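Local coordinates for protein aryl acylamidase (bacterium CSBL00001, PDB 4YJ6) that probably hydrolyses the amide bond of N-acylated arylamines, as an aryl acylamidase of the amidase signature family, at residues 137-141 / 427-431; 381-386 / 435-441. One frame throughout, in Å; residues are numbered along the deposited sequence.

Contact 1. Residues 137-141 / 427-431; sequences GFRGT and LIGWC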
loop_
_atom_site.group_PDB
_atom_site.type_symbol
_atom_site.label_atom_id
_atom_site.label_comp_id
_atom_site.label_asym_id
_atom_site.label_seq_id
_atom_site.Cartn_x
_atom_site.Cartn_y
_atom_site.Cartn_z
ATOM N N GLY A 137 -12.060 -0.597 -0.948
ATOM C CA GLY A 137 -10.824 -1.194 -0.438
ATOM C C GLY A 137 -11.026 -2.546 0.255
ATOM O O GLY A 137 -10.110 -3.043 0.889
ATOM N N PHE A 138 -12.204 -3.159 0.106
ATOM C CA PHE A 138 -12.617 -4.190 1.087
ATOM C C PHE A 138 -12.186 -5.600 0.642
ATOM O O PHE A 138 -13.001 -6.534 0.580
ATOM C CB PHE A 138 -14.138 -4.091 1.368
ATOM C CG PHE A 138 -14.537 -4.465 2.793
ATOM C CD1 PHE A 138 -14.508 -5.779 3.223
ATOM C CD2 PHE A 138 -14.983 -3.506 3.677
ATOM C CE1 PHE A 138 -14.895 -6.120 4.552
ATOM C CE2 PHE A 138 -15.347 -3.842 4.997
ATOM C CZ PHE A 138 -15.294 -5.159 5.413
ATOM N N ARG A 139 -10.898 -5.739 0.331
ATOM C CA ARG A 139 -10.257 -7.047 0.100
ATOM C C ARG A 139 -8.800 -6.837 -0.290
ATOM O O ARG A 139 -8.411 -5.750 -0.734
ATOM C CB ARG A 139 -10.947 -7.856 -1.017
ATOM C CG ARG A 139 -11.127 -7.049 -2.319
ATOM C CD ARG A 139 -11.985 -7.799 -3.372
ATOM N NE ARG A 139 -13.357 -7.955 -2.915
ATOM C CZ ARG A 139 -14.181 -8.942 -3.258
ATOM N NH1 ARG A 139 -13.782 -9.915 -4.073
ATOM N NH2 ARG A 139 -15.417 -8.950 -2.762
ATOM N N GLY A 140 -8.005 -7.893 -0.136
ATOM C CA GLY A 140 -6.586 -7.866 -0.444
ATOM C C GLY A 140 -6.260 -8.241 -1.893
ATOM O O GLY A 140 -5.115 -8.579 -2.206
ATOM N N THR A 141 -7.268 -8.175 -2.760
ATOM C CA THR A 141 -7.080 -8.325 -4.198
ATOM C C THR A 141 -7.597 -7.050 -4.858
ATOM O O THR A 141 -8.310 -6.257 -4.232
ATOM C CB THR A 141 -7.891 -9.491 -4.746
ATOM O OG1 THR A 141 -9.233 -9.361 -4.261
ATOM C CG2 THR A 141 -7.268 -10.837 -4.259
ATOM N N LEU A 427 -11.435 -12.358 1.983
ATOM C CA LEU A 427 -11.212 -10.928 1.696
ATOM C C LEU A 427 -9.931 -10.439 2.348
ATOM O O LEU A 427 -9.130 -9.751 1.729
ATOM C CB LEU A 427 -12.371 -10.071 2.214
ATOM C CG LEU A 427 -13.789 -10.481 1.813
ATOM C CD1 LEU A 427 -14.766 -9.430 2.340
ATOM C CD2 LEU A 427 -13.902 -10.623 0.277
ATOM N N ILE A 428 -9.713 -10.792 3.612
ATOM C CA ILE A 428 -8.625 -10.162 4.341
ATOM C C ILE A 428 -7.908 -11.126 5.292
ATOM O O ILE A 428 -6.888 -10.783 5.878
ATOM C CB ILE A 428 -9.168 -8.959 5.160
ATOM C CG1 ILE A 428 -8.070 -7.953 5.515
ATOM C CG2 ILE A 428 -9.817 -9.438 6.451
ATOM C CD1 ILE A 428 -7.498 -7.200 4.286
ATOM N N GLY A 429 -8.440 -12.327 5.478
ATOM C CA GLY A 429 -7.909 -13.193 6.541
ATOM C C GLY A 429 -6.455 -13.600 6.407
ATOM O O GLY A 429 -5.774 -13.844 7.428
ATOM N N TRP A 430 -6.006 -13.760 5.155
ATOM C CA TRP A 430 -4.629 -14.156 4.860
ATOM C C TRP A 430 -3.686 -12.925 4.801
ATOM O O TRP A 430 -2.473 -13.059 4.592
ATOM C CB TRP A 430 -4.606 -14.912 3.506
ATOM C CG TRP A 430 -5.430 -14.164 2.459
ATOM C CD1 TRP A 430 -6.777 -14.246 2.266
ATOM C CD2 TRP A 430 -4.951 -13.182 1.526
ATOM N NE1 TRP A 430 -7.168 -13.369 1.270
ATOM C CE2 TRP A 430 -6.056 -12.729 0.787
ATOM C CE3 TRP A 430 -3.682 -12.668 1.228
ATOM C CZ2 TRP A 430 -5.943 -11.735 -0.217
ATOM C CZ3 TRP A 430 -3.561 -11.709 0.231
ATOM C CH2 TRP A 430 -4.680 -11.269 -0.489
ATOM N N CYS A 431 -4.245 -11.728 4.970
ATOM C CA CYS A 431 -3.430 -10.511 4.934
ATOM C C CYS A 431 -2.953 -10.202 6.355
ATOM O O CYS A 431 -3.528 -9.329 7.030
ATOM C CB CYS A 431 -4.243 -9.316 4.395
ATOM S SG CYS A 431 -5.011 -9.671 2.772
#

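Contact 2. Residues 381-386 / 435-441; sequences VFDCMN and LTNFSGH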
loop_
_atom_site.group_PDB
_atom_site.type_symbol
_atom_site.label_atom_id
_atom_site.label_comp_id
_atom_site.label_asym_id
_atom_site.label_seq_id
_atom_site.Cartn_x
_atom_site.Cartn_y
_atom_site.Cartn_z
ATOM N N VAL A 381 -4.104 -7.213 20.849
ATOM C CA VAL A 381 -3.112 -7.355 19.787
ATOM C C VAL A 381 -2.012 -6.315 19.898
ATOM O O VAL A 381 -0.844 -6.636 19.743
ATOM C CB VAL A 381 -3.774 -7.287 18.417
ATOM C CG1 VAL A 381 -2.712 -7.173 17.264
ATOM C CG2 VAL A 381 -4.670 -8.532 18.292
ATOM N N PHE A 382 -2.408 -5.061 20.129
ATOM C CA PHE A 382 -1.470 -3.982 20.396
ATOM C C PHE A 382 -0.512 -4.385 21.513
ATOM O O PHE A 382 0.694 -4.232 21.359
ATOM C CB PHE A 382 -2.321 -2.750 20.737
ATOM C CG PHE A 382 -1.578 -1.567 21.305
ATOM C CD1 PHE A 382 -0.737 -0.790 20.522
ATOM C CD2 PHE A 382 -1.853 -1.142 22.607
ATOM C CE1 PHE A 382 -0.129 0.381 21.059
ATOM C CE2 PHE A 382 -1.266 0.033 23.145
ATOM C CZ PHE A 382 -0.403 0.797 22.358
ATOM N N ASP A 383 -1.029 -4.934 22.614
ATOM C CA ASP A 383 -0.150 -5.232 23.743
ATOM C C ASP A 383 0.738 -6.445 23.417
ATOM O O ASP A 383 1.865 -6.536 23.909
ATOM C CB ASP A 383 -0.969 -5.485 25.019
ATOM C CG ASP A 383 -1.284 -4.203 25.772
ATOM O OD1 ASP A 383 -0.589 -3.195 25.544
ATOM O OD2 ASP A 383 -2.226 -4.216 26.571
ATOM N N CYS A 384 0.268 -7.345 22.549
ATOM C CA CYS A 384 1.113 -8.485 22.151
ATOM C C CYS A 384 2.271 -7.973 21.316
ATOM O O CYS A 384 3.398 -8.401 21.471
ATOM C CB CYS A 384 0.330 -9.523 21.355
ATOM S SG CYS A 384 -0.863 -10.482 22.376
HETATM N N MSE A 385 1.999 -7.012 20.438
HETATM C CA MSE A 385 3.096 -6.393 19.687
HETATM C C MSE A 385 4.061 -5.691 20.628
HETATM O O MSE A 385 5.291 -5.815 20.496
HETATM C CB MSE A 385 2.553 -5.341 18.734
HETATM C CG MSE A 385 1.935 -5.928 17.563
HETATM SE SE MSE A 385 3.360 -6.656 16.403
HETATM C CE MSE A 385 2.088 -7.309 15.061
ATOM N N ASN A 386 3.511 -4.944 21.576
ATOM C CA ASN A 386 4.346 -4.199 22.504
ATOM C C ASN A 386 5.247 -5.150 23.318
ATOM O O ASN A 386 6.366 -4.799 23.660
ATOM C CB ASN A 386 3.490 -3.382 23.480
ATOM C CG ASN A 386 2.904 -2.118 22.834
ATOM O OD1 ASN A 386 1.800 -1.663 23.193
ATOM N ND2 ASN A 386 3.602 -1.592 21.881
ATOM N N LEU A 435 -2.477 -6.769 11.397
ATOM C CA LEU A 435 -2.121 -6.585 12.817
ATOM C C LEU A 435 -1.582 -5.167 13.084
ATOM O O LEU A 435 -1.828 -4.628 14.156
ATOM C CB LEU A 435 -1.108 -7.613 13.290
ATOM C CG LEU A 435 -1.601 -9.050 13.201
ATOM C CD1 LEU A 435 -0.444 -10.011 13.603
ATOM C CD2 LEU A 435 -2.811 -9.259 14.085
ATOM N N THR A 436 -0.833 -4.562 12.143
ATOM C CA THR A 436 -0.290 -3.222 12.428
ATOM C C THR A 436 -1.316 -2.127 12.153
ATOM O O THR A 436 -1.131 -0.991 12.573
ATOM C CB THR A 436 0.974 -2.902 11.605
ATOM O OG1 THR A 436 0.633 -2.843 10.222
ATOM C CG2 THR A 436 2.034 -3.994 11.812
ATOM N N ASN A 437 -2.408 -2.444 11.466
ATOM C CA ASN A 437 -3.534 -1.501 11.445
ATOM C C ASN A 437 -4.265 -1.525 12.792
ATOM O O ASN A 437 -4.882 -0.559 13.178
ATOM C CB ASN A 437 -4.504 -1.818 10.297
ATOM C CG ASN A 437 -3.804 -1.796 8.963
ATOM O OD1 ASN A 437 -3.357 -2.836 8.490
ATOM N ND2 ASN A 437 -3.677 -0.613 8.360
ATOM N N PHE A 438 -4.206 -2.650 13.508
ATOM C CA PHE A 438 -4.656 -2.621 14.902
ATOM C C PHE A 438 -3.664 -1.877 15.795
ATOM O O PHE A 438 -4.070 -1.113 16.676
ATOM C CB PHE A 438 -4.755 -4.043 15.474
ATOM C CG PHE A 438 -5.913 -4.836 14.943
ATOM C CD1 PHE A 438 -7.026 -4.218 14.395
ATOM C CD2 PHE A 438 -5.905 -6.220 15.079
ATOM C CE1 PHE A 438 -8.123 -5.009 13.930
ATOM C CE2 PHE A 438 -6.978 -6.993 14.644
ATOM C CZ PHE A 438 -8.084 -6.393 14.080
ATOM N N SER A 439 -2.360 -2.087 15.575
ATOM C CA SER A 439 -1.380 -1.684 16.578
ATOM C C SER A 439 -0.614 -0.384 16.366
ATOM O O SER A 439 -0.139 0.197 17.356
ATOM C CB SER A 439 -0.362 -2.823 16.803
ATOM O OG SER A 439 0.555 -2.898 15.718
ATOM N N GLY A 440 -0.494 0.059 15.104
ATOM C CA GLY A 440 0.042 1.381 14.807
ATOM C C GLY A 440 1.534 1.378 14.492
ATOM O O GLY A 440 2.097 2.405 14.162
ATOM N N HIS A 441 2.171 0.219 14.570
ATOM C CA HIS A 441 3.620 0.102 14.316
ATOM C C HIS A 441 3.944 0.289 12.858
ATOM O O HIS A 441 3.184 -0.145 12.019
ATOM C CB HIS A 441 4.068 -1.315 14.727
ATOM C CG HIS A 441 3.942 -1.560 16.187
ATOM N ND1 HIS A 441 2.721 -1.750 16.815
ATOM C CD2 HIS A 441 4.880 -1.586 17.165
ATOM C CE1 HIS A 441 2.925 -1.884 18.109
ATOM N NE2 HIS A 441 4.223 -1.777 18.352
#

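Contact 1. Residues 137-141 / 427-431
L427 and G140 form the polar link of this contact: the N-H of G140 gives a hydrogen bond of 2.9 Å to L427 O, moderately bent with an N-H...O angle of 148°. The same oxygen also receives a CA-H...O contact from R139 CA at 3.4 Å.

The apolar contacts centre on the L427 side chain, whose two methyls diverge. CD1 reaches the edge of the F138 ring, 3.8 Å from CD1 of that ring, while CD2 sits over one face of the R139 guanidinium, offset toward its rim and 3.8 Å from R139 NH2. F138, the centre of an inverse gamma turn, also meets the W359 ring and, like I428, touches helix 315-339.

Glycine and indole make the third group. W430 CG lies between its backbone N and carbonyl carbon (chi1 46°), which swings the indole round so that CH2, on its edge, comes 3.2 Å from G140 O. SG of C431 lies over one indole face, offset toward its rim, and also touches G140 CA at 4.0 Å; a side chain on G140 would run into both this sulfur and the indole. The W430 ring also meets that of W194 almost parallel, and its NE1 is bonded to P426 O.

R139 NH1 and T141 OG1 both donate to T413 O. The guanidinium thus bonds to carbonyl oxygen while lending its flat face to a leucine methyl, and one backbone hydrogen bond backed by apolar packing joins the loop after strand 126-131 to the loop before helix 434-439, with its type I beta turn from I428 to C431, without any salt bridge between them.

Contact 2. Residues 381-386 / 435-441
V381 CG1 packs against L435 CD2 at 3.8 Å on the tight side of the contact, where the two helical segments cross at -97° with axes 8.9 Å apart. The same methyl meets the F438 ring at its edge, in plane. M385, a selenomethionine, bends at chi2 (-72°), carrying CE across the leucine to 3.7 Å from L435 CB.

Farther along, M385 CB approaches H441 CE1 to 3.5 Å, with SE more distantly above the imidazole face. H441 ND1 and S439 OG share a 2.7 Å hydrogen bond that restrains the ring's rotation. Replacing H441 by alanine is likely to leave the S439 hydroxyl without this partner and to open a gap beside M385 CB.

The partly exposed side is looser. N386 ND2 stands at the imidazole edge, 3.6 Å from H441 NE2, without a hydrogen bond, while its OD1 lies over the F382 ring. That ring points its edge at S439 O, which also accepts a hydrogen bond from R464 NH1.

H441 and M385 both touch I461 of strand 454-462: a long helix and a short one, crossing nearly at right angles, pack beside the central mixed sheet of the amidase signature fold.

In the fold
From the N terminus, the chain leaves strand 126-131 and enters the loop holding 137-141, which waits 285 residues for its partner. Helix 368-389 brings in 381-386, and the chain then runs through strand 394-398 and the small hairpin 418-423 to 427-431, closing contact 1. Shortly afterwards 435-441 begins and closes contact 2, a far shorter loop of 48 residues. The segments alternate, so the two closures cross rather than nest. Their centres are 18 Å apart. Contact 1 joins the loop after strand 126-131 to the loop that leads into helix 434-439; contact 2 packs that helix and its end against helix 368-389, just ahead of strand 443-451.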